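Local coordinates for GAF domain/HD domain protein (Geobacter sulfurreducens, PDB 3EEA), which is of unknown function but may have phosphatase activity as a whole protein, this piece being its GAF domain, probably a sensory module, at residues V29-I34 / P133-A138; C108-P113 / A141-L146; Q119-V124 / L152-M157. All coordinates share one frame; numbering follows the deposited sequence.

How the contacts relate
All three contacts lie in the GAF domain and share helix 137-158, which packs on the antiparallel sheet. Contact 1 joins the residue leading into this helix to the loop before strand 33-39. Contact 2 sets its next turns on strand 107-116. Contact 3 sets its last turns on strand 119-129. The centres of contacts 1 and 2 are about 9 Å apart, of 2 and 3 about 14 Å, and of 1 and 3 about 22 Å. The segments come in the order 29-34, 108-113, 119-124, then 133-138, 141-146 and 152-157, so the contacts cross along the chain. The last helix thus runs along the sheet from the 29-34 loop to strand 119-129.

Contact 1: residues V29-I34 / P133-A138; sequences VKTRWI and PPFSDA
F135 meets V29 and T31 with one edge of its ring, and this aromatic residue carries most of the contact. The V29 methyl CG1 lies in the ring plane at that edge, 3.9 Å from F135 CD1 and 4.0 Å from F135 CE1. V29 holds CG1 anti to its backbone N (chi1 178°), which sends this branch to the ring. T31 adds its methyl, with CG2 4.1 Å from F135 CE1 and near the ring plane. Both side chains cross the phenyl group at about a right angle. Between them the backbone passes close by, and K30 O comes obliquely within 3.9 Å of F135 CE1.

R128 joins both segments from outside: its guanidinium group makes a cation-pi contact with F135 and donates to K30 O and P133 O. This would help keep the ring and the two loops in place.

F135 comes just before a helix. S136 is the N-cap, and its hydroxyl caps a backbone N a little further on. E139 OE1 returns a bond to S136 N, as in a capping box. The start of helix 137-158 is therefore well defined beside the ring.

On the other segment, V29 is the first residue to leave the geometry of helix 14-28. R32 and W33 both face A127 in a classic beta bulge. These two residues also line the pocket that holds the polyether PG6, probably a crystallisation additive. The arrangement belongs to the GAF fold: the residues just after helix 14-28 and just before helix 137-158 meet beside the central sheet.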
ATOM      1  N   VAL A  29       4.738  -9.975   0.506  1.00 16.90           N
ATOM      2  CA  VAL A  29       4.999 -10.955   1.558  1.00 17.65           C
ATOM      3  C   VAL A  29       4.663 -12.305   0.985  1.00 18.43           C
ATOM      4  O   VAL A  29       3.588 -12.494   0.449  1.00 16.88           O
ATOM      5  CB  VAL A  29       4.139 -10.674   2.829  1.00 19.73           C
ATOM      6  CG1 VAL A  29       4.392 -11.753   3.927  1.00 17.04           C
ATOM      7  CG2 VAL A  29       4.399  -9.256   3.419  1.00 20.29           C
ATOM      8  N   LYS A  30       5.599 -13.251   1.054  1.00 19.69           N
ATOM      9  CA  LYS A  30       5.350 -14.625   0.552  1.00 20.52           C
ATOM     10  C   LYS A  30       4.253 -15.286   1.398  1.00 20.52           C
ATOM     11  O   LYS A  30       4.344 -15.371   2.634  1.00 19.25           O
ATOM     12  CB  LYS A  30       6.643 -15.464   0.577  1.00 21.68           C
ATOM     13  CG  LYS A  30       7.662 -14.942  -0.420  1.00 24.98           C
ATOM     14  CD  LYS A  30       9.000 -15.724  -0.433  1.00 31.57           C
ATOM     15  CE  LYS A  30       9.986 -15.153  -1.491  1.00 33.52           C
ATOM     16  NZ  LYS A  30      11.304 -15.891  -1.498  1.00 36.12           N
ATOM     17  N   THR A  31       3.194 -15.733   0.728  1.00 20.17           N
ATOM     18  CA  THR A  31       2.054 -16.327   1.411  1.00 20.88           C
ATOM     19  C   THR A  31       1.438 -17.421   0.534  1.00 21.10           C
ATOM     20  O   THR A  31       1.531 -17.360  -0.710  1.00 22.33           O
ATOM     21  CB  THR A  31       0.941 -15.232   1.661  1.00 22.41           C
ATOM     22  OG1 THR A  31       0.327 -14.869   0.411  1.00 28.40           O
ATOM     23  CG2 THR A  31       1.512 -14.001   2.253  1.00 25.21           C
ATOM     24  N   ARG A  32       0.827 -18.421   1.149  1.00 20.02           N
ATOM     25  CA  ARG A  32       0.052 -19.397   0.394  1.00 19.58           C
ATOM     26  C   ARG A  32      -1.317 -18.827  -0.020  1.00 19.19           C
ATOM     27  O   ARG A  32      -1.778 -18.954  -1.180  1.00 18.75           O
ATOM     28  CB  ARG A  32      -0.084 -20.626   1.242  1.00 20.04           C
ATOM     29  CG  ARG A  32      -0.821 -21.787   0.626  1.00 22.39           C
ATOM     30  CD  ARG A  32      -0.992 -22.844   1.654  1.00 24.78           C
ATOM     31  NE  ARG A  32      -1.819 -23.930   1.156  1.00 27.57           N
ATOM     32  CZ  ARG A  32      -1.349 -24.944   0.423  1.00 31.93           C
ATOM     33  NH1 ARG A  32      -0.062 -24.984   0.067  1.00 31.17           N
ATOM     34  NH2 ARG A  32      -2.179 -25.897   0.015  1.00 30.89           N
ATOM     35  N   TRP A  33      -2.002 -18.221   0.934  1.00 18.61           N
ATOM     36  CA  TRP A  33      -3.266 -17.584   0.629  1.00 16.97           C
ATOM     37  C   TRP A  33      -3.609 -16.490   1.638  1.00 16.33           C
ATOM     38  O   TRP A  33      -2.923 -16.364   2.679  1.00 16.29           O
ATOM     39  CB  TRP A  33      -4.383 -18.598   0.589  1.00 16.86           C
ATOM     40  CG  TRP A  33      -4.545 -19.503   1.707  1.00 17.19           C
ATOM     41  CD1 TRP A  33      -4.339 -20.875   1.665  1.00 21.17           C
ATOM     42  CD2 TRP A  33      -5.165 -19.244   3.003  1.00 20.37           C
ATOM     43  NE1 TRP A  33      -4.670 -21.432   2.850  1.00 18.28           N
ATOM     44  CE2 TRP A  33      -5.186 -20.476   3.697  1.00 18.59           C
ATOM     45  CE3 TRP A  33      -5.606 -18.084   3.666  1.00 19.47           C
ATOM     46  CZ2 TRP A  33      -5.672 -20.601   5.004  1.00 21.14           C
ATOM     47  CZ3 TRP A  33      -6.097 -18.200   4.984  1.00 21.50           C
ATOM     48  CH2 TRP A  33      -6.103 -19.453   5.647  1.00 22.68           C
ATOM     49  N   ILE A  34      -4.602 -15.696   1.253  1.00 15.39           N
ATOM     50  CA  ILE A  34      -5.170 -14.575   2.002  1.00 16.17           C
ATOM     51  C   ILE A  34      -6.687 -14.672   1.955  1.00 15.97           C
ATOM     52  O   ILE A  34      -7.268 -14.973   0.905  1.00 17.52           O
ATOM     53  CB  ILE A  34      -4.747 -13.192   1.407  1.00 16.88           C
ATOM     54  CG1 ILE A  34      -3.233 -13.169   1.241  1.00 20.77           C
ATOM     55  CG2 ILE A  34      -5.316 -12.042   2.270  1.00 15.80           C
ATOM     56  CD1 ILE A  34      -2.600 -11.825   0.748  1.00 27.64           C
ATOM     57  N   PRO A 133       9.458 -20.356   7.379  1.00 27.61           N
ATOM     58  CA  PRO A 133       9.535 -19.580   8.622  1.00 25.72           C
ATOM     59  C   PRO A 133       8.217 -18.878   8.867  1.00 24.36           C
ATOM     60  O   PRO A 133       7.537 -18.534   7.894  1.00 23.52           O
ATOM     61  CB  PRO A 133      10.604 -18.534   8.325  1.00 26.16           C
ATOM     62  CG  PRO A 133      11.385 -19.086   7.165  1.00 28.41           C
ATOM     63  CD  PRO A 133      10.421 -19.883   6.365  1.00 27.21           C
ATOM     64  N   PRO A 134       7.830 -18.720  10.136  1.00 23.36           N
ATOM     65  CA  PRO A 134       6.636 -17.931  10.446  1.00 22.27           C
ATOM     66  C   PRO A 134       6.764 -16.481   9.958  1.00 20.49           C
ATOM     67  O   PRO A 134       7.886 -15.987   9.687  1.00 20.06           O
ATOM     68  CB  PRO A 134       6.543 -17.979  11.987  1.00 23.73           C
ATOM     69  CG  PRO A 134       7.862 -18.425  12.453  1.00 25.13           C
ATOM     70  CD  PRO A 134       8.554 -19.156  11.346  1.00 23.92           C
ATOM     71  N   PHE A 135       5.636 -15.793   9.827  1.00 19.25           N
ATOM     72  CA  PHE A 135       5.686 -14.373   9.512  1.00 18.88           C
ATOM     73  C   PHE A 135       6.534 -13.651  10.572  1.00 18.31           C
ATOM     74  O   PHE A 135       6.308 -13.823  11.783  1.00 20.07           O
ATOM     75  CB  PHE A 135       4.297 -13.774   9.429  1.00 19.04           C
ATOM     76  CG  PHE A 135       3.411 -14.395   8.358  1.00 17.13           C
ATOM     77  CD1 PHE A 135       3.505 -14.015   7.037  1.00 17.70           C
ATOM     78  CD2 PHE A 135       2.510 -15.379   8.697  1.00 15.12           C
ATOM     79  CE1 PHE A 135       2.681 -14.587   6.087  1.00 19.23           C
ATOM     80  CE2 PHE A 135       1.688 -15.972   7.747  1.00 20.50           C
ATOM     81  CZ  PHE A 135       1.759 -15.561   6.451  1.00 17.14           C
ATOM     82  N   SER A 136       7.505 -12.887  10.101  1.00 18.92           N
ATOM     83  CA  SER A 136       8.446 -12.091  10.948  1.00 18.07           C
ATOM     84  C   SER A 136       7.801 -10.776  11.418  1.00 17.51           C
ATOM     85  O   SER A 136       6.769 -10.318  10.883  1.00 16.09           O
ATOM     86  CB  SER A 136       9.705 -11.786  10.163  1.00 17.11           C
ATOM     87  OG  SER A 136       9.501 -10.872   9.069  1.00 17.76           O
ATOM     88  N   ASP A 137       8.423 -10.137  12.407  1.00 16.71           N
ATOM     89  CA  ASP A 137       7.984  -8.818  12.831  1.00 16.90           C
ATOM     90  C   ASP A 137       8.053  -7.845  11.647  1.00 16.97           C
ATOM     91  O   ASP A 137       7.190  -6.980  11.531  1.00 16.60           O
ATOM     92  CB  ASP A 137       8.863  -8.269  13.939  1.00 16.72           C
ATOM     93  CG  ASP A 137       8.590  -8.936  15.310  1.00 22.07           C
ATOM     94  OD1 ASP A 137       7.918  -9.996  15.389  1.00 20.66           O
ATOM     95  OD2 ASP A 137       9.133  -8.379  16.289  1.00 26.18           O
ATOM     96  N   ALA A 138       9.103  -7.921  10.831  1.00 16.87           N
ATOM     97  CA  ALA A 138       9.227  -7.030   9.671  1.00 18.04           C
ATOM     98  C   ALA A 138       8.078  -7.190   8.652  1.00 18.89           C
ATOM     99  O   ALA A 138       7.493  -6.178   8.172  1.00 19.02           O
ATOM    100  CB  ALA A 138      10.553  -7.242   8.954  1.00 18.96           C
TER

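Contact 2: residues C108-P113 / A141-L146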
ATOM      1  N   CYS A 108       0.977 -21.871   9.109  1.00 21.90           N
ATOM      2  CA  CYS A 108       1.218 -20.794  10.050  1.00 21.51           C
ATOM      3  C   CYS A 108       0.152 -19.743   9.664  1.00 20.43           C
ATOM      4  O   CYS A 108       0.073 -19.398   8.481  1.00 18.87           O
ATOM      5  CB  CYS A 108       2.633 -20.236   9.831  1.00 21.43           C
ATOM      6  SG  CYS A 108       2.910 -18.687  10.736  1.00 26.82           S
ATOM      7  N   VAL A 109      -0.656 -19.262  10.619  1.00 19.57           N
ATOM      8  CA  VAL A 109      -1.761 -18.309  10.286  1.00 18.91           C
ATOM      9  C   VAL A 109      -1.662 -17.010  11.064  1.00 18.30           C
ATOM     10  O   VAL A 109      -1.545 -16.997  12.290  1.00 18.97           O
ATOM     11  CB  VAL A 109      -3.164 -18.915  10.433  1.00 19.16           C
ATOM     12  CG1 VAL A 109      -4.243 -17.849  10.053  1.00 20.27           C
ATOM     13  CG2 VAL A 109      -3.300 -20.231   9.603  1.00 21.38           C
ATOM     14  N   LEU A 110      -1.615 -15.914  10.312  1.00 17.98           N
ATOM     15  CA  LEU A 110      -1.587 -14.610  10.873  1.00 16.80           C
ATOM     16  C   LEU A 110      -2.983 -13.990  10.716  1.00 16.88           C
ATOM     17  O   LEU A 110      -3.515 -13.953   9.608  1.00 18.43           O
ATOM     18  CB  LEU A 110      -0.543 -13.771  10.181  1.00 18.31           C
ATOM     19  CG  LEU A 110      -0.471 -12.312  10.539  1.00 18.69           C
ATOM     20  CD1 LEU A 110       0.078 -12.106  11.959  1.00 18.48           C
ATOM     21  CD2 LEU A 110       0.395 -11.562   9.496  1.00 21.67           C
ATOM     22  N   ALA A 111      -3.540 -13.518  11.820  1.00 16.00           N
ATOM     23  CA  ALA A 111      -4.879 -12.886  11.867  1.00 15.71           C
ATOM     24  C   ALA A 111      -4.716 -11.397  12.187  1.00 15.69           C
ATOM     25  O   ALA A 111      -4.275 -11.044  13.283  1.00 18.33           O
ATOM     26  CB  ALA A 111      -5.700 -13.565  12.946  1.00 16.08           C
ATOM     27  N   VAL A 112      -5.058 -10.535  11.244  1.00 14.58           N
ATOM     28  CA  VAL A 112      -4.888  -9.103  11.387  1.00 15.81           C
ATOM     29  C   VAL A 112      -6.259  -8.413  11.315  1.00 16.61           C
ATOM     30  O   VAL A 112      -6.945  -8.439  10.268  1.00 17.58           O
ATOM     31  CB  VAL A 112      -3.959  -8.516  10.335  1.00 16.52           C
ATOM     32  CG1 VAL A 112      -3.814  -7.009  10.549  1.00 16.49           C
ATOM     33  CG2 VAL A 112      -2.579  -9.204  10.395  1.00 18.16           C
ATOM     34  N   PRO A 113      -6.662  -7.766  12.424  1.00 17.06           N
ATOM     35  CA  PRO A 113      -7.974  -7.118  12.398  1.00 16.96           C
ATOM     36  C   PRO A 113      -7.900  -5.878  11.556  1.00 16.38           C
ATOM     37  O   PRO A 113      -6.846  -5.230  11.531  1.00 15.99           O
ATOM     38  CB  PRO A 113      -8.241  -6.721  13.851  1.00 16.09           C
ATOM     39  CG  PRO A 113      -6.946  -6.726  14.518  1.00 19.65           C
ATOM     40  CD  PRO A 113      -6.032  -7.720  13.758  1.00 16.92           C
ATOM     41  N   ALA A 141       4.772  -5.934  10.237  1.00 14.75           N
ATOM     42  CA  ALA A 141       4.684  -4.470  10.275  1.00 15.37           C
ATOM     43  C   ALA A 141       4.094  -3.932   8.958  1.00 16.20           C
ATOM     44  O   ALA A 141       3.205  -3.085   8.985  1.00 17.08           O
ATOM     45  CB  ALA A 141       6.038  -3.853  10.517  1.00 14.97           C
ATOM     46  N   ILE A 142       4.613  -4.444   7.847  1.00 14.93           N
ATOM     47  CA  ILE A 142       4.117  -4.105   6.497  1.00 15.79           C
ATOM     48  C   ILE A 142       2.644  -4.455   6.331  1.00 14.44           C
ATOM     49  O   ILE A 142       1.848  -3.619   5.879  1.00 14.09           O
ATOM     50  CB  ILE A 142       4.946  -4.805   5.415  1.00 15.38           C
ATOM     51  CG1 ILE A 142       6.397  -4.270   5.479  1.00 18.53           C
ATOM     52  CG2 ILE A 142       4.263  -4.544   4.028  1.00 16.98           C
ATOM     53  CD1 ILE A 142       7.401  -5.013   4.668  1.00 20.46           C
ATOM     54  N   ILE A 143       2.297  -5.690   6.675  1.00 13.60           N
ATOM     55  CA  ILE A 143       0.941  -6.169   6.624  1.00 14.45           C
ATOM     56  C   ILE A 143      -0.014  -5.273   7.439  1.00 14.12           C
ATOM     57  O   ILE A 143      -1.037  -4.826   6.919  1.00 14.23           O
ATOM     58  CB  ILE A 143       0.839  -7.657   7.062  1.00 13.87           C
ATOM     59  CG1 ILE A 143       1.573  -8.565   6.012  1.00 14.39           C
ATOM     60  CG2 ILE A 143      -0.597  -8.080   7.170  1.00 14.86           C
ATOM     61  CD1 ILE A 143       1.912  -9.970   6.527  1.00 15.49           C
ATOM     62  N   ARG A 144       0.341  -5.034   8.701  1.00 13.15           N
ATOM     63  CA  ARG A 144      -0.506  -4.216   9.560  1.00 13.50           C
ATOM     64  C   ARG A 144      -0.726  -2.798   8.986  1.00 13.67           C
ATOM     65  O   ARG A 144      -1.846  -2.240   9.015  1.00 14.60           O
ATOM     66  CB  ARG A 144       0.128  -4.136  10.975  1.00 13.88           C
ATOM     67  CG  ARG A 144      -0.020  -5.429  11.682  1.00 15.21           C
ATOM     68  CD  ARG A 144       0.720  -5.445  13.036  1.00 15.67           C
ATOM     69  NE  ARG A 144       0.181  -4.385  13.880  1.00 17.70           N
ATOM     70  CZ  ARG A 144       0.689  -4.042  15.067  1.00 17.16           C
ATOM     71  NH1 ARG A 144       1.783  -4.616  15.531  1.00 18.68           N
ATOM     72  NH2 ARG A 144       0.088  -3.103  15.749  1.00 18.65           N
ATOM     73  N   ASP A 145       0.340  -2.217   8.451  1.00 13.55           N
ATOM     74  CA  ASP A 145       0.251  -0.887   7.827  1.00 15.20           C
ATOM     75  C   ASP A 145      -0.728  -0.874   6.662  1.00 14.80           C
ATOM     76  O   ASP A 145      -1.657  -0.025   6.601  1.00 14.61           O
ATOM     77  CB  ASP A 145       1.626  -0.453   7.360  1.00 15.55           C
ATOM     78  CG  ASP A 145       2.514   0.045   8.497  1.00 24.04           C
ATOM     79  OD1 ASP A 145       1.992   0.538   9.499  1.00 31.94           O
ATOM     80  OD2 ASP A 145       3.762   0.038   8.299  1.00 31.00           O
ATOM     81  N   LEU A 146      -0.534  -1.829   5.737  1.00 14.13           N
ATOM     82  CA  LEU A 146      -1.323  -1.860   4.479  1.00 14.50           C
ATOM     83  C   LEU A 146      -2.811  -2.157   4.779  1.00 13.32           C
ATOM     84  O   LEU A 146      -3.705  -1.502   4.274  1.00 13.33           O
ATOM     85  CB  LEU A 146      -0.748  -2.872   3.511  1.00 15.54           C
ATOM     86  CG  LEU A 146       0.568  -2.430   2.867  1.00 19.17           C
ATOM     87  CD1 LEU A 146       1.003  -3.411   1.781  1.00 21.35           C
ATOM     88  CD2 LEU A 146       0.505  -1.046   2.298  1.00 26.20           C
TER
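I143 reaches L110 tip to tip, and it also touches V112 with its other branch. The methyls I143 CD1 and L110 CD2 are 3.7 Å apart. I143 CG2 lies 3.9 Å from V112 CG2, where the two side chains cross obliquely. I143 has CG2 anti to the backbone N and CG1 beside it (chi1 -67°). The two branches therefore divide, one for each of two strand residues that point to the same side. At the margin R144 comes alongside V112, with R144 CG 4.3 Å from V112 CG1. R144 is an exposed residue overall, and its side chain also touches H84.

The backbones set this spacing. Strand 108-113 and helix 141-146 run roughly parallel, at 32° to each other, with their axes 9.2 Å apart. The helix is regular: D145 N donates to A141 O, and L146 N donates to I142 O. In the strand, L110 and V112 pair by backbone with M126 and V124 on one side, while V109 and A111 pair with L87 and L85 on the other. L110 and V112 are thus held by a strand that lies inside the sheet.

Further out, M126 packs on I143, M86 packs on L110, and L146 meets L21, L24, L25 and L28 of helix 14-28. L146 also touches H149 of the second subunit. Helix 137-158 therefore lies between its own sheet, helix 14-28 and the neighbouring copy. A long helix lying on an antiparallel sheet of order 2-1-5-4-3 is the core arrangement of a GAF domain.

Contact 3: residues Q119-V124 / L152-M157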
ATOM      1  N   GLN A 119     -12.445   0.737  16.401  1.00 24.36           N
ATOM      2  CA  GLN A 119     -13.419  -0.244  15.966  1.00 25.00           C
ATOM      3  C   GLN A 119     -12.857  -1.283  14.972  1.00 23.61           C
ATOM      4  O   GLN A 119     -12.120  -0.925  14.068  1.00 23.46           O
ATOM      5  CB  GLN A 119     -14.556   0.499  15.294  1.00 26.27           C
ATOM      6  CG  GLN A 119     -15.296   1.416  16.284  1.00 31.27           C
ATOM      7  CD  GLN A 119     -15.899   0.614  17.428  1.00 37.36           C
ATOM      8  OE1 GLN A 119     -15.413   0.649  18.579  1.00 42.42           O
ATOM      9  NE2 GLN A 119     -16.948  -0.144  17.116  1.00 41.05           N
ATOM     10  N   VAL A 120     -13.271  -2.547  15.139  1.00 20.94           N
ATOM     11  CA  VAL A 120     -12.885  -3.653  14.239  1.00 20.05           C
ATOM     12  C   VAL A 120     -13.988  -3.757  13.210  1.00 19.27           C
ATOM     13  O   VAL A 120     -15.163  -3.957  13.592  1.00 20.79           O
ATOM     14  CB  VAL A 120     -12.706  -4.990  14.991  1.00 18.98           C
ATOM     15  CG1 VAL A 120     -12.420  -6.169  14.020  1.00 20.51           C
ATOM     16  CG2 VAL A 120     -11.628  -4.901  16.029  1.00 20.54           C
ATOM     17  N   ILE A 121     -13.647  -3.584  11.924  1.00 16.96           N
ATOM     18  CA  ILE A 121     -14.591  -3.681  10.819  1.00 16.91           C
ATOM     19  C   ILE A 121     -14.435  -4.903   9.918  1.00 15.10           C
ATOM     20  O   ILE A 121     -15.224  -5.108   8.981  1.00 15.46           O
ATOM     21  CB  ILE A 121     -14.581  -2.424   9.924  1.00 18.38           C
ATOM     22  CG1 ILE A 121     -13.263  -2.259   9.147  1.00 19.17           C
ATOM     23  CG2 ILE A 121     -14.826  -1.165  10.768  1.00 22.11           C
ATOM     24  CD1 ILE A 121     -13.358  -1.143   8.116  1.00 24.30           C
ATOM     25  N   GLY A 122     -13.459  -5.742  10.231  1.00 16.04           N
ATOM     26  CA  GLY A 122     -13.138  -6.879   9.388  1.00 15.78           C
ATOM     27  C   GLY A 122     -11.853  -7.534   9.840  1.00 14.85           C
ATOM     28  O   GLY A 122     -11.291  -7.204  10.919  1.00 13.82           O
ATOM     29  N   ALA A 123     -11.401  -8.515   9.081  1.00 14.18           N
ATOM     30  CA  ALA A 123     -10.189  -9.243   9.440  1.00 14.29           C
ATOM     31  C   ALA A 123      -9.503  -9.759   8.160  1.00 13.78           C
ATOM     32  O   ALA A 123     -10.178 -10.096   7.221  1.00 15.06           O
ATOM     33  CB  ALA A 123     -10.497 -10.386  10.398  1.00 16.49           C
ATOM     34  N   VAL A 124      -8.187  -9.808   8.163  1.00 13.74           N
ATOM     35  CA  VAL A 124      -7.394 -10.386   7.065  1.00 13.53           C
ATOM     36  C   VAL A 124      -6.609 -11.540   7.655  1.00 14.44           C
ATOM     37  O   VAL A 124      -5.828 -11.345   8.614  1.00 15.33           O
ATOM     38  CB  VAL A 124      -6.430  -9.347   6.457  1.00 13.19           C
ATOM     39  CG1 VAL A 124      -5.554  -9.952   5.341  1.00 13.02           C
ATOM     40  CG2 VAL A 124      -7.215  -8.147   5.928  1.00 16.18           C
ATOM     41  N   LEU A 152      -9.197   2.102   6.601  1.00 12.04           N
ATOM     42  CA  LEU A 152      -9.631   3.488   6.676  1.00 13.73           C
ATOM     43  C   LEU A 152     -10.449   3.890   5.427  1.00 13.20           C
ATOM     44  O   LEU A 152     -11.544   4.531   5.498  1.00 12.85           O
ATOM     45  CB  LEU A 152      -8.393   4.361   6.799  1.00 15.24           C
ATOM     46  CG  LEU A 152      -8.547   5.849   6.787  1.00 21.39           C
ATOM     47  CD1 LEU A 152      -9.511   6.268   7.907  1.00 26.13           C
ATOM     48  CD2 LEU A 152      -7.065   6.397   7.057  1.00 25.58           C
ATOM     49  N   VAL A 153      -9.937   3.467   4.288  1.00 12.19           N
ATOM     50  CA  VAL A 153     -10.606   3.692   3.006  1.00 11.95           C
ATOM     51  C   VAL A 153     -11.987   3.033   2.994  1.00 12.57           C
ATOM     52  O   VAL A 153     -12.990   3.686   2.611  1.00 12.93           O
ATOM     53  CB  VAL A 153      -9.776   3.182   1.804  1.00 11.72           C
ATOM     54  CG1 VAL A 153     -10.607   3.329   0.479  1.00 10.56           C
ATOM     55  CG2 VAL A 153      -8.454   4.018   1.631  1.00 14.41           C
ATOM     56  N   VAL A 154     -12.028   1.759   3.356  1.00 12.31           N
ATOM     57  CA  VAL A 154     -13.285   0.955   3.364  1.00 14.85           C
ATOM     58  C   VAL A 154     -14.279   1.588   4.314  1.00 15.57           C
ATOM     59  O   VAL A 154     -15.459   1.751   3.979  1.00 16.71           O
ATOM     60  CB  VAL A 154     -13.048  -0.540   3.707  1.00 15.61           C
ATOM     61  CG1 VAL A 154     -14.431  -1.274   3.948  1.00 18.28           C
ATOM     62  CG2 VAL A 154     -12.296  -1.219   2.527  1.00 15.21           C
ATOM     63  N   SER A 155     -13.795   2.057   5.461  1.00 16.49           N
ATOM     64  CA  SER A 155     -14.693   2.667   6.435  1.00 17.90           C
ATOM     65  C   SER A 155     -15.315   3.945   5.866  1.00 18.11           C
ATOM     66  O   SER A 155     -16.538   4.116   5.953  1.00 18.44           O
ATOM     67  CB  SER A 155     -14.016   2.886   7.766  1.00 17.33           C
ATOM     68  OG  SER A 155     -13.276   4.074   7.748  1.00 22.94           O
ATOM     69  N   HIS A 156     -14.524   4.797   5.199  1.00 17.99           N
ATOM     70  CA  HIS A 156     -15.082   5.974   4.489  1.00 17.94           C
ATOM     71  C   HIS A 156     -16.168   5.559   3.484  1.00 18.69           C
ATOM     72  O   HIS A 156     -17.236   6.218   3.390  1.00 21.59           O
ATOM     73  CB  HIS A 156     -14.027   6.817   3.758  1.00 17.32           C
ATOM     74  CG  HIS A 156     -13.071   7.535   4.646  1.00 19.32           C
ATOM     75  ND1 HIS A 156     -11.825   7.945   4.216  1.00 21.34           N
ATOM     76  CD2 HIS A 156     -13.152   7.883   5.954  1.00 20.41           C
ATOM     77  CE1 HIS A 156     -11.187   8.530   5.218  1.00 24.36           C
ATOM     78  NE2 HIS A 156     -11.970   8.502   6.286  1.00 21.55           N
ATOM     79  N   MET A 157     -15.914   4.494   2.728  1.00 17.59           N
ATOM     80  CA  MET A 157     -16.878   3.997   1.725  1.00 18.63           C
ATOM     81  C   MET A 157     -18.178   3.399   2.344  1.00 20.64           C
ATOM     82  O   MET A 157     -19.270   3.589   1.802  1.00 19.30           O
ATOM     83  CB  MET A 157     -16.224   2.932   0.864  1.00 16.89           C
ATOM     84  CG  MET A 157     -15.055   3.410   0.018  1.00 17.27           C
ATOM     85  SD  MET A 157     -14.294   2.168  -1.105  1.00 10.06           S
ATOM     86  CE  MET A 157     -13.253   3.224  -2.151  1.00 18.93           C
TER
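I121 sets CG1 between its backbone N and carbonyl carbon (chi1 67°) and extends the chain beyond, which carries CD1 across to V154 and S155. This one methyl makes the contact. It lies 4.1 Å from S155 CB and 4.2 Å from S155 N, so it rests beside the helix backbone. V154 CG1 is slightly further, 4.3 Å from I121 CD1.

S155 has a similar first torsion (chi1 83°), which turns its hydroxyl back along the helix instead of to the strand. S155 OG donates to L152 O at 2.9 Å, tilted from the carbonyl plane. The C=O...O angle of this bond is 119°. H156 N reaches the same oxygen, at 3.0 Å and from the same face. L152 O thus accepts two bonds inside the helix, and S155 presents CB to I121.

The strand has an irregular step here. I121 and G122 both bond by backbone to M114, as at a beta bulge. M114 and V116 of the neighbouring strand also pack on I121, while V14 and V17 of helix 14-28 pack on V154.

A different side of the helix meets the second subunit. There H156 ND1 bonds to H156 ND1 of that subunit, with the two rings almost parallel, and L152 packs on M157 of that subunit. The chemistry across the contact itself is apolar and loosely spaced. The side chains of the two segments meet here through carbon atoms; S155 OG is spent on L152 O and H156 on the second subunit.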